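Local coordinates for protein HAD family phosphatase (Pseudomonas syringae pv. tomato, PDB 2ODA) that is of uncertain function but belongs to a Pseudomonas-specific subfamily of the haloacid dehalogenase enzymes, which appears to have a novel biochemical role, at residues Leu126-Leu131 with Leu167-Val172; Leu9-Ser14 with Val109-Asp114; Gly86-Asp91 with Leu117-Leu122. All blocks are in the same frame, centred on the assembly; numbering follows the deposited sequence.

Interaction 1: Leu126-Leu131 with Leu167-Val172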
ATOM      1  N   LEU B 126       2.983  -4.635   4.009  1.00  5.92           N
ATOM      2  CA  LEU B 126       4.281  -5.230   3.651  1.00  6.69           C
ATOM      3  C   LEU B 126       4.611  -6.504   4.427  1.00  5.92           C
ATOM      4  O   LEU B 126       4.029  -6.786   5.482  1.00  4.68           O
ATOM      5  CB  LEU B 126       5.425  -4.211   3.850  1.00  6.37           C
ATOM      6  CG  LEU B 126       5.576  -3.176   2.715  1.00  8.97           C
ATOM      7  CD1 LEU B 126       4.595  -2.037   2.910  1.00  9.97           C
ATOM      8  CD2 LEU B 126       7.000  -2.609   2.644  1.00  8.94           C
ATOM      9  N   TRP B 127       5.552  -7.275   3.869  1.00  5.74           N
ATOM     10  CA  TRP B 127       6.287  -8.278   4.631  1.00  5.81           C
ATOM     11  C   TRP B 127       7.179  -7.523   5.613  1.00  5.20           C
ATOM     12  O   TRP B 127       7.666  -6.427   5.315  1.00  5.51           O
ATOM     13  CB  TRP B 127       7.172  -9.135   3.708  1.00  5.74           C
ATOM     14  CG  TRP B 127       6.391 -10.160   2.906  1.00  5.18           C
ATOM     15  CD1 TRP B 127       5.934 -10.035   1.617  1.00  7.73           C
ATOM     16  CD2 TRP B 127       5.998 -11.454   3.353  1.00  4.49           C
ATOM     17  NE1 TRP B 127       5.271 -11.193   1.232  1.00  6.19           N
ATOM     18  CE2 TRP B 127       5.290 -12.074   2.285  1.00  7.33           C
ATOM     19  CE3 TRP B 127       6.160 -12.152   4.560  1.00  5.54           C
ATOM     20  CZ2 TRP B 127       4.738 -13.360   2.398  1.00  7.25           C
ATOM     21  CZ3 TRP B 127       5.619 -13.438   4.672  1.00  6.80           C
ATOM     22  CH2 TRP B 127       4.920 -14.029   3.586  1.00  6.89           C
ATOM     23  N   THR B 128       7.398  -8.115   6.784  1.00  5.59           N
ATOM     24  CA  THR B 128       8.259  -7.488   7.812  1.00  5.31           C
ATOM     25  C   THR B 128       9.310  -8.435   8.376  1.00  5.19           C
ATOM     26  O   THR B 128       9.033  -9.602   8.619  1.00  5.71           O
ATOM     27  CB  THR B 128       7.435  -6.901   9.008  1.00  5.45           C
ATOM     28  OG1 THR B 128       6.663  -7.933   9.628  1.00  4.65           O
ATOM     29  CG2 THR B 128       6.474  -5.826   8.523  1.00  5.22           C
ATOM     30  N   ILE B 129      10.517  -7.912   8.580  1.00  4.90           N
ATOM     31  CA  ILE B 129      11.595  -8.636   9.233  1.00  5.29           C
ATOM     32  C   ILE B 129      11.988  -7.784  10.430  1.00  5.47           C
ATOM     33  O   ILE B 129      12.269  -6.596  10.272  1.00  6.35           O
ATOM     34  CB  ILE B 129      12.835  -8.840   8.294  1.00  4.47           C
ATOM     35  CG1 ILE B 129      12.429  -9.707   7.087  1.00  6.12           C
ATOM     36  CG2 ILE B 129      14.073  -9.404   9.103  1.00  4.62           C
ATOM     37  CD1 ILE B 129      13.461  -9.755   5.891  1.00  6.10           C
ATOM     38  N   GLY B 130      11.965  -8.393  11.611  1.00  5.85           N
ATOM     39  CA  GLY B 130      12.356  -7.744  12.851  1.00  5.49           C
ATOM     40  C   GLY B 130      13.788  -8.084  13.224  1.00  5.71           C
ATOM     41  O   GLY B 130      14.303  -9.159  12.881  1.00  5.38           O
ATOM     42  N   LEU B 131      14.435  -7.151  13.916  1.00  6.12           N
ATOM     43  CA  LEU B 131      15.829  -7.296  14.318  1.00  6.70           C
ATOM     44  C   LEU B 131      15.944  -7.410  15.839  1.00  6.98           C
ATOM     45  O   LEU B 131      15.491  -6.538  16.566  1.00  6.86           O
ATOM     46  CB  LEU B 131      16.673  -6.119  13.772  1.00  6.79           C
ATOM     47  CG  LEU B 131      16.854  -6.027  12.243  1.00  6.95           C
ATOM     48  CD1 LEU B 131      17.653  -4.773  11.836  1.00  7.08           C
ATOM     49  CD2 LEU B 131      17.530  -7.275  11.667  1.00  7.13           C
ATOM     50  N   LEU B 167       3.653  -8.536  17.659  1.00 10.02           N
ATOM     51  CA  LEU B 167       3.168  -7.465  16.765  1.00 10.95           C
ATOM     52  C   LEU B 167       2.556  -8.009  15.484  1.00 10.71           C
ATOM     53  O   LEU B 167       1.684  -7.380  14.893  1.00 10.47           O
ATOM     54  CB  LEU B 167       4.313  -6.560  16.350  1.00 11.78           C
ATOM     55  CG  LEU B 167       4.852  -5.470  17.215  1.00 14.56           C
ATOM     56  CD1 LEU B 167       5.911  -4.795  16.376  1.00 16.51           C
ATOM     57  CD2 LEU B 167       3.727  -4.455  17.618  1.00 14.40           C
ATOM     58  N   GLY B 168       3.046  -9.171  15.054  1.00 10.21           N
ATOM     59  CA  GLY B 168       2.628  -9.800  13.808  1.00  8.55           C
ATOM     60  C   GLY B 168       3.745  -9.824  12.775  1.00  7.50           C
ATOM     61  O   GLY B 168       3.506 -10.099  11.611  1.00  7.67           O
ATOM     62  N   VAL B 169       4.970  -9.511  13.191  1.00  7.71           N
ATOM     63  CA  VAL B 169       6.128  -9.534  12.279  1.00  7.45           C
ATOM     64  C   VAL B 169       6.329 -10.945  11.712  1.00  7.84           C
ATOM     65  O   VAL B 169       6.095 -11.935  12.407  1.00  8.35           O
ATOM     66  CB  VAL B 169       7.392  -9.041  13.020  1.00  7.85           C
ATOM     67  CG1 VAL B 169       8.685  -9.302  12.236  1.00  9.36           C
ATOM     68  CG2 VAL B 169       7.246  -7.578  13.395  1.00  8.18           C
ATOM     69  N   HIS B 170       6.789 -11.029  10.459  1.00  7.76           N
ATOM     70  CA  HIS B 170       6.814 -12.276   9.713  1.00  6.76           C
ATOM     71  C   HIS B 170       8.021 -13.188   9.999  1.00  7.46           C
ATOM     72  O   HIS B 170       7.903 -14.427   9.958  1.00  6.85           O
ATOM     73  CB  HIS B 170       6.707 -11.944   8.223  1.00  7.50           C
ATOM     74  CG  HIS B 170       5.405 -11.298   7.861  1.00  6.16           C
ATOM     75  ND1 HIS B 170       5.267  -9.936   7.700  1.00  7.71           N
ATOM     76  CD2 HIS B 170       4.168 -11.825   7.707  1.00  7.57           C
ATOM     77  CE1 HIS B 170       4.004  -9.656   7.418  1.00  7.70           C
ATOM     78  NE2 HIS B 170       3.316 -10.785   7.418  1.00  7.31           N
ATOM     79  N   SER B 171       9.178 -12.578  10.261  1.00  6.88           N
ATOM     80  CA  SER B 171      10.398 -13.311  10.602  1.00  6.63           C
ATOM     81  C   SER B 171      11.238 -12.407  11.489  1.00  6.65           C
ATOM     82  O   SER B 171      11.226 -11.202  11.310  1.00  6.66           O
ATOM     83  CB  SER B 171      11.233 -13.654   9.340  1.00  6.77           C
ATOM     84  OG  SER B 171      10.501 -14.434   8.411  1.00  7.96           O
ATOM     85  N   VAL B 172      11.956 -13.006  12.444  1.00  6.63           N
ATOM     86  CA  VAL B 172      12.904 -12.266  13.274  1.00  6.07           C
ATOM     87  C   VAL B 172      14.290 -12.891  13.179  1.00  6.07           C
ATOM     88  O   VAL B 172      14.446 -14.117  13.262  1.00  6.80           O
ATOM     89  CB  VAL B 172      12.474 -12.200  14.791  1.00  5.98           C
ATOM     90  CG1 VAL B 172      13.474 -11.355  15.598  1.00  5.18           C
ATOM     91  CG2 VAL B 172      11.056 -11.586  14.953  1.00  5.79           C
TER

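Interaction 2: Leu9-Ser14 with Val109-Asp114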
ATOM      1  N   LEU B   9      13.274  -3.186  -0.972  1.00  6.96           N
ATOM      2  CA  LEU B   9      13.474  -3.353   0.454  1.00  7.48           C
ATOM      3  C   LEU B   9      13.514  -1.996   1.140  1.00  6.99           C
ATOM      4  O   LEU B   9      14.192  -1.055   0.681  1.00  7.68           O
ATOM      5  CB  LEU B   9      14.756  -4.145   0.757  1.00  7.19           C
ATOM      6  CG  LEU B   9      14.934  -5.551   0.162  1.00  8.31           C
ATOM      7  CD1 LEU B   9      16.323  -6.096   0.505  1.00  9.67           C
ATOM      8  CD2 LEU B   9      13.864  -6.511   0.686  1.00  8.26           C
ATOM      9  N   LEU B  10      12.772  -1.894   2.239  1.00  6.15           N
ATOM     10  CA  LEU B  10      12.771  -0.698   3.092  1.00  5.24           C
ATOM     11  C   LEU B  10      13.484  -1.018   4.380  1.00  5.37           C
ATOM     12  O   LEU B  10      13.264  -2.095   4.935  1.00  5.49           O
ATOM     13  CB  LEU B  10      11.337  -0.287   3.410  1.00  4.01           C
ATOM     14  CG  LEU B  10      10.445  -0.076   2.178  1.00  5.64           C
ATOM     15  CD1 LEU B  10       9.050   0.369   2.651  1.00  5.89           C
ATOM     16  CD2 LEU B  10      11.059   0.946   1.191  1.00  3.14           C
ATOM     17  N   PHE B  11      14.317  -0.089   4.870  1.00  6.03           N
ATOM     18  CA  PHE B  11      15.049  -0.294   6.130  1.00  6.01           C
ATOM     19  C   PHE B  11      14.827   0.871   7.070  1.00  6.28           C
ATOM     20  O   PHE B  11      14.897   2.023   6.660  1.00  6.45           O
ATOM     21  CB  PHE B  11      16.567  -0.330   5.880  1.00  6.10           C
ATOM     22  CG  PHE B  11      17.043  -1.520   5.118  1.00  6.14           C
ATOM     23  CD1 PHE B  11      17.104  -1.492   3.724  1.00  7.65           C
ATOM     24  CD2 PHE B  11      17.492  -2.651   5.788  1.00  8.24           C
ATOM     25  CE1 PHE B  11      17.587  -2.608   3.009  1.00  9.24           C
ATOM     26  CE2 PHE B  11      17.989  -3.761   5.086  1.00  7.57           C
ATOM     27  CZ  PHE B  11      18.036  -3.724   3.694  1.00  7.50           C
ATOM     28  N   GLY B  12      14.596   0.592   8.344  1.00  6.63           N
ATOM     29  CA  GLY B  12      14.810   1.648   9.343  1.00  5.65           C
ATOM     30  C   GLY B  12      16.271   2.115   9.264  1.00  6.18           C
ATOM     31  O   GLY B  12      17.153   1.350   8.892  1.00  6.51           O
ATOM     32  N   LEU B  13      16.540   3.360   9.629  1.00  5.68           N
ATOM     33  CA  LEU B  13      17.909   3.824   9.675  1.00  6.61           C
ATOM     34  C   LEU B  13      18.558   3.585  11.048  1.00  6.10           C
ATOM     35  O   LEU B  13      19.355   2.639  11.215  1.00  4.84           O
ATOM     36  CB  LEU B  13      17.996   5.291   9.207  1.00  5.81           C
ATOM     37  CG  LEU B  13      19.405   5.903   9.118  1.00  7.39           C
ATOM     38  CD1 LEU B  13      20.312   5.268   8.004  1.00  4.68           C
ATOM     39  CD2 LEU B  13      19.261   7.403   8.939  1.00  5.20           C
ATOM     40  N   SER B  14      18.188   4.403  12.029  1.00  5.75           N
ATOM     41  CA  SER B  14      18.649   4.235  13.416  1.00  6.12           C
ATOM     42  C   SER B  14      18.174   2.904  14.030  1.00  6.20           C
ATOM     43  O   SER B  14      16.997   2.517  13.884  1.00  6.43           O
ATOM     44  CB  SER B  14      18.188   5.445  14.260  1.00  6.27           C
ATOM     45  OG  SER B  14      18.369   5.217  15.647  1.00  8.16           O
ATOM     46  N   VAL B 109       9.396  -5.596   1.248  1.00  6.31           N
ATOM     47  CA  VAL B 109       9.740  -5.967   2.631  1.00  6.29           C
ATOM     48  C   VAL B 109      10.236  -4.753   3.414  1.00  6.00           C
ATOM     49  O   VAL B 109      10.914  -3.890   2.856  1.00  5.55           O
ATOM     50  CB  VAL B 109      10.851  -7.048   2.674  1.00  5.60           C
ATOM     51  CG1 VAL B 109      11.066  -7.559   4.107  1.00  5.68           C
ATOM     52  CG2 VAL B 109      10.518  -8.216   1.736  1.00  6.59           C
ATOM     53  N   LEU B 110       9.883  -4.701   4.707  1.00  5.68           N
ATOM     54  CA  LEU B 110      10.417  -3.690   5.612  1.00  5.34           C
ATOM     55  C   LEU B 110      11.235  -4.423   6.655  1.00  5.07           C
ATOM     56  O   LEU B 110      10.767  -5.392   7.248  1.00  5.46           O
ATOM     57  CB  LEU B 110       9.288  -2.904   6.323  1.00  5.16           C
ATOM     58  CG  LEU B 110       9.748  -2.074   7.544  1.00  4.71           C
ATOM     59  CD1 LEU B 110      10.608  -0.876   7.123  1.00  2.87           C
ATOM     60  CD2 LEU B 110       8.533  -1.576   8.350  1.00  4.88           C
ATOM     61  N   ILE B 111      12.445  -3.947   6.878  1.00  5.20           N
ATOM     62  CA  ILE B 111      13.308  -4.486   7.919  1.00  5.79           C
ATOM     63  C   ILE B 111      13.504  -3.383   8.966  1.00  5.33           C
ATOM     64  O   ILE B 111      13.902  -2.280   8.611  1.00  4.55           O
ATOM     65  CB  ILE B 111      14.674  -4.875   7.321  1.00  4.82           C
ATOM     66  CG1 ILE B 111      14.481  -5.939   6.217  1.00  6.01           C
ATOM     67  CG2 ILE B 111      15.621  -5.403   8.412  1.00  6.05           C
ATOM     68  CD1 ILE B 111      14.619  -5.401   4.794  1.00  6.97           C
ATOM     69  N   SER B 112      13.265  -3.709  10.246  1.00  6.59           N
ATOM     70  CA  SER B 112      13.384  -2.746  11.366  1.00  6.20           C
ATOM     71  C   SER B 112      13.461  -3.519  12.697  1.00  6.50           C
ATOM     72  O   SER B 112      13.014  -4.660  12.778  1.00  5.54           O
ATOM     73  CB  SER B 112      12.164  -1.807  11.390  1.00  6.93           C
ATOM     74  OG  SER B 112      12.251  -0.829  12.426  1.00  6.40           O
ATOM     75  N   GLY B 113      14.021  -2.894  13.731  1.00  6.18           N
ATOM     76  CA  GLY B 113      13.793  -3.365  15.103  1.00  6.17           C
ATOM     77  C   GLY B 113      12.847  -2.512  15.938  1.00  6.75           C
ATOM     78  O   GLY B 113      12.673  -2.766  17.138  1.00  7.43           O
ATOM     79  N   ASP B 114      12.200  -1.526  15.312  1.00  6.69           N
ATOM     80  CA  ASP B 114      11.366  -0.566  16.039  1.00  6.94           C
ATOM     81  C   ASP B 114       9.895  -0.948  15.901  1.00  6.43           C
ATOM     82  O   ASP B 114       9.373  -0.997  14.787  1.00  5.22           O
ATOM     83  CB  ASP B 114      11.575   0.865  15.503  1.00  7.43           C
ATOM     84  CG  ASP B 114      10.797   1.916  16.300  1.00  9.01           C
ATOM     85  OD1 ASP B 114       9.631   1.689  16.611  1.00 13.86           O
ATOM     86  OD2 ASP B 114      11.332   2.986  16.586  1.00 10.81           O
TER

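Interaction 3: Gly86-Asp91 with Leu117-Leu122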
ATOM      1  N   GLY B  86       2.734  10.363  10.854  1.00 10.74           N
ATOM      2  CA  GLY B  86       3.848   9.520  11.322  1.00 10.77           C
ATOM      3  C   GLY B  86       3.436   8.119  11.706  1.00 10.26           C
ATOM      4  O   GLY B  86       2.261   7.781  11.642  1.00 10.41           O
ATOM      5  N   TRP B  87       4.405   7.304  12.120  1.00  9.24           N
ATOM      6  CA  TRP B  87       4.143   5.935  12.523  1.00  8.91           C
ATOM      7  C   TRP B  87       3.095   5.904  13.655  1.00  8.69           C
ATOM      8  O   TRP B  87       3.064   6.805  14.480  1.00  8.57           O
ATOM      9  CB  TRP B  87       5.441   5.285  13.009  1.00  7.90           C
ATOM     10  CG  TRP B  87       6.654   5.521  12.137  1.00  9.32           C
ATOM     11  CD1 TRP B  87       6.680   5.890  10.822  1.00  8.01           C
ATOM     12  CD2 TRP B  87       8.016   5.366  12.533  1.00  7.91           C
ATOM     13  NE1 TRP B  87       7.978   5.998  10.378  1.00  8.01           N
ATOM     14  CE2 TRP B  87       8.818   5.685  11.415  1.00  7.44           C
ATOM     15  CE3 TRP B  87       8.639   4.982  13.730  1.00  8.18           C
ATOM     16  CZ2 TRP B  87      10.215   5.653  11.458  1.00  8.63           C
ATOM     17  CZ3 TRP B  87      10.028   4.934  13.763  1.00  7.47           C
ATOM     18  CH2 TRP B  87      10.799   5.275  12.637  1.00  8.34           C
ATOM     19  N   PRO B  88       2.257   4.863  13.725  1.00  8.79           N
ATOM     20  CA  PRO B  88       2.185   3.654  12.916  1.00  9.10           C
ATOM     21  C   PRO B  88       1.336   3.752  11.636  1.00  9.16           C
ATOM     22  O   PRO B  88       1.058   2.707  11.045  1.00  8.53           O
ATOM     23  CB  PRO B  88       1.542   2.647  13.872  1.00  8.91           C
ATOM     24  CG  PRO B  88       0.599   3.460  14.705  1.00  9.59           C
ATOM     25  CD  PRO B  88       1.220   4.865  14.779  1.00  8.46           C
ATOM     26  N   GLN B  89       0.954   4.963  11.205  1.00  8.50           N
ATOM     27  CA  GLN B  89       0.268   5.139   9.911  1.00  9.29           C
ATOM     28  C   GLN B  89       1.125   4.555   8.762  1.00  9.11           C
ATOM     29  O   GLN B  89       2.372   4.609   8.818  1.00  8.45           O
ATOM     30  CB  GLN B  89      -0.055   6.622   9.619  1.00  9.56           C
ATOM     31  CG  GLN B  89      -1.117   7.264  10.516  1.00 11.97           C
ATOM     32  CD  GLN B  89      -2.451   6.557  10.435  1.00 15.05           C
ATOM     33  OE1 GLN B  89      -2.757   5.704  11.265  1.00 15.13           O
ATOM     34  NE2 GLN B  89      -3.254   6.908   9.432  1.00 17.51           N
ATOM     35  N   PRO B  90       0.470   3.938   7.753  1.00  8.43           N
ATOM     36  CA  PRO B  90       1.201   3.272   6.650  1.00  8.39           C
ATOM     37  C   PRO B  90       2.010   4.229   5.750  1.00  8.35           C
ATOM     38  O   PRO B  90       2.895   3.779   4.988  1.00  7.94           O
ATOM     39  CB  PRO B  90       0.071   2.628   5.812  1.00  8.27           C
ATOM     40  CG  PRO B  90      -1.175   3.470   6.160  1.00  9.38           C
ATOM     41  CD  PRO B  90      -0.991   3.771   7.628  1.00  8.36           C
ATOM     42  N   ASP B  91       1.686   5.523   5.833  1.00  8.58           N
ATOM     43  CA  ASP B  91       2.252   6.578   4.968  1.00  9.41           C
ATOM     44  C   ASP B  91       3.775   6.518   4.765  1.00  8.94           C
ATOM     45  O   ASP B  91       4.249   6.608   3.642  1.00  8.08           O
ATOM     46  CB  ASP B  91       1.905   7.961   5.510  1.00  9.55           C
ATOM     47  CG  ASP B  91       0.417   8.196   5.613  1.00  9.37           C
ATOM     48  OD1 ASP B  91      -0.315   7.283   6.052  1.00 10.42           O
ATOM     49  OD2 ASP B  91      -0.006   9.307   5.248  1.00  9.17           O
ATOM     50  N   LEU B 117       7.684   1.508  13.742  1.00  6.04           N
ATOM     51  CA  LEU B 117       7.924   1.421  12.314  1.00  5.81           C
ATOM     52  C   LEU B 117       7.485   0.076  11.740  1.00  5.34           C
ATOM     53  O   LEU B 117       6.881   0.032  10.662  1.00  5.55           O
ATOM     54  CB  LEU B 117       9.383   1.755  11.995  1.00  4.89           C
ATOM     55  CG  LEU B 117       9.824   1.525  10.539  1.00  6.47           C
ATOM     56  CD1 LEU B 117       9.003   2.371   9.516  1.00  4.70           C
ATOM     57  CD2 LEU B 117      11.331   1.820  10.426  1.00  6.28           C
ATOM     58  N   LEU B 118       7.792  -1.025  12.425  1.00  4.97           N
ATOM     59  CA  LEU B 118       7.258  -2.325  12.018  1.00  5.01           C
ATOM     60  C   LEU B 118       5.740  -2.324  11.904  1.00  5.42           C
ATOM     61  O   LEU B 118       5.182  -2.886  10.958  1.00  6.05           O
ATOM     62  CB  LEU B 118       7.725  -3.442  12.959  1.00  4.89           C
ATOM     63  CG  LEU B 118       9.238  -3.687  12.839  1.00  4.58           C
ATOM     64  CD1 LEU B 118       9.727  -4.436  14.075  1.00  5.96           C
ATOM     65  CD2 LEU B 118       9.551  -4.439  11.528  1.00  3.25           C
ATOM     66  N   GLN B 119       5.068  -1.715  12.870  1.00  6.18           N
ATOM     67  CA  GLN B 119       3.609  -1.551  12.804  1.00  6.19           C
ATOM     68  C   GLN B 119       3.165  -0.769  11.559  1.00  5.61           C
ATOM     69  O   GLN B 119       2.154  -1.107  10.932  1.00  5.77           O
ATOM     70  CB  GLN B 119       3.084  -0.886  14.082  1.00  6.06           C
ATOM     71  CG  GLN B 119       1.523  -0.913  14.197  1.00  7.20           C
ATOM     72  CD  GLN B 119       0.978  -2.327  14.300  1.00  9.32           C
ATOM     73  OE1 GLN B 119       1.209  -3.014  15.283  1.00 11.14           O
ATOM     74  NE2 GLN B 119       0.268  -2.774  13.280  1.00  9.25           N
ATOM     75  N   SER B 120       3.900   0.291  11.221  1.00  5.31           N
ATOM     76  CA  SER B 120       3.632   1.024   9.971  1.00  5.95           C
ATOM     77  C   SER B 120       3.722   0.058   8.772  1.00  5.93           C
ATOM     78  O   SER B 120       2.869   0.080   7.893  1.00  5.35           O
ATOM     79  CB  SER B 120       4.611   2.206   9.817  1.00  6.44           C
ATOM     80  OG  SER B 120       4.516   2.791   8.524  1.00  6.53           O
ATOM     81  N   GLY B 121       4.757  -0.783   8.741  1.00  5.86           N
ATOM     82  CA  GLY B 121       4.947  -1.708   7.622  1.00  5.52           C
ATOM     83  C   GLY B 121       3.825  -2.731   7.540  1.00  5.77           C
ATOM     84  O   GLY B 121       3.341  -3.042   6.443  1.00  6.60           O
ATOM     85  N   LEU B 122       3.417  -3.273   8.692  1.00  5.13           N
ATOM     86  CA  LEU B 122       2.295  -4.216   8.735  1.00  6.20           C
ATOM     87  C   LEU B 122       1.024  -3.517   8.258  1.00  5.54           C
ATOM     88  O   LEU B 122       0.266  -4.055   7.463  1.00  6.80           O
ATOM     89  CB  LEU B 122       2.086  -4.769  10.173  1.00  5.16           C
ATOM     90  CG  LEU B 122       3.207  -5.679  10.707  1.00  7.14           C
ATOM     91  CD1 LEU B 122       2.984  -6.041  12.194  1.00  9.82           C
ATOM     92  CD2 LEU B 122       3.307  -6.965   9.862  1.00  7.60           C
TER

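Interaction 1: Leu126-Leu131 with Leu167-Val172
G130 N donates to S171 O at 2.9 Å. This bond joins strand 127-131 to the edge strand 171-173 of the parallel, Rossmann-like sheet of the HAD fold. Before the pairing proper begins, a side chain takes over. T128 N donates to H170 ND1 at 2.9 Å, from a position tilted 22° out of the imidazole plane. T128 OG1 is hydrogen-bonded to the same ND1 at 3.1 Å. The T128 carbonyl answers in the other direction: H170 N donates to T128 O at 3.2 Å, from above the carbonyl plane, and S171 N adds a weak bond. H170 thus grips T128 by both backbone and ring. On the far side of the ring, H170 NE2 bonds to the C-terminal carboxylate oxygen OXT of P196, so the imidazole is fixed from two sides. Its faces are covered too. The W127 six-membered ring stands edge-to-face against it, with planes at 58°. G168 O lies over the opposite face. G168 also closes helix 150-167 in a Schellman motif, which turns the chain toward the strand. With chi1 168°, V169 sets CG1 anti to its own N, and this branch lies 3.5 Å from G130 N, beside T128 OG1. Between the strands, I129 CA makes a CA-H...O contact of 3.3 Å with S171 O.

Interaction 2: Leu9-Ser14 with Val109-Asp114
I111 reaches the F11 ring through an unusual second torsion. Its CG1 lies anti to the carbonyl carbon (chi1 -60°), but chi2 is 104°, well off a staggered value. The twist lays CD1 over one face of the phenyl ring. The F11 and I111 side chains lie side by side on neighbouring strands and point the same way. CD1 sits 4.0 Å from the ring centroid of F11, over the face but offset toward its rim, in a CH-pi contact. These are the two central strands of the HAD Rossmann-like sheet, 9-12 and 109-112, running parallel at 18°. Three backbone hydrogen bonds tie them. L10 N donates to V109 O at 2.8 Å, I111 N to L10 O at 2.8 Å, and G12 N to I111 O at 3.0 Å. CA-H...O contacts alternate with these bonds, such as L110 CA to L10 O at 3.3 Å.

The face that carries F11 and I111 also holds L9 and V109, with L9 CD2 3.6 Å from V109 CB. On the other face L110 CD1 lies 3.8 Å from L10 CB. Helix 91-99 covers this face, with C93 touching both L10 and L110 and with A96 and L97 on L10. From the sequence, G12 and S14 appear to stand where most HAD enzymes carry the two aspartates of motif I. Past the strand, S112 and D114 form an ST turn, and D114 N-caps helix 115-123. The turn is closed by D114 N donating to S112 OG at 3.0 Å.

Interaction 3: Gly86-Asp91 with Leu117-Leu122
Apolar contact is led by W87 and L117. L117 CB lies over one face of the W87 six-membered ring, 3.6 Å from its centroid and only 8° off the normal, a CH-pi contact. L117 CG is anti to its backbone N (chi1 172°), which carries CD1 on across the same indole to the side of CE2 and NE1. Further along the loop, P88 CB rests on the aliphatic part of Q119, 3.6 Å from CG. The W87-P88 peptide is cis, which bends the loop, and Q89 N bonds back to G86 O.

The loop 86-91 follows strand 78-79 and runs into helix 91-99. It lies against helix 115-123, which follows one of the two central strands, 109-112, of the HAD sheet.

Polar contact centres on S120. Its OG donates to Q89 O at 2.8 Å, from a position tilted 32° out of the carbonyl plane. S120 CA adds a CA-H...O contact of 3.3 Å to P88 O. That carbonyl also accepts from N123 ND2, and N123 OD1 in turn holds Q119 NE2. Q89 points its CB away from the helix, and its NE2 makes weak hydrogen bonds to N101 O and V102 O of the second subunit.

Interaction 2 lies at the heart of the chain, with every touching residue buried. Interaction 1 extends the same sheet to its edge strand, and interaction 3 sits outside it, partly exposed and near the second subunit. Strand 109-112, helix 115-123 and strand 127-131 follow one another as a beta-alpha-beta crossover, so the three contacts share consecutive elements. L110 pairs with both W127 and I129, joining interactions 1 and 2. L117 of interaction 3 packs on G12 and S112, and L122 on T128. The chemistry changes with place: regular backbone bonds at the centre, a histidine standing in for part of the pairing at the edge, and indole, proline and serine contacts on the helix.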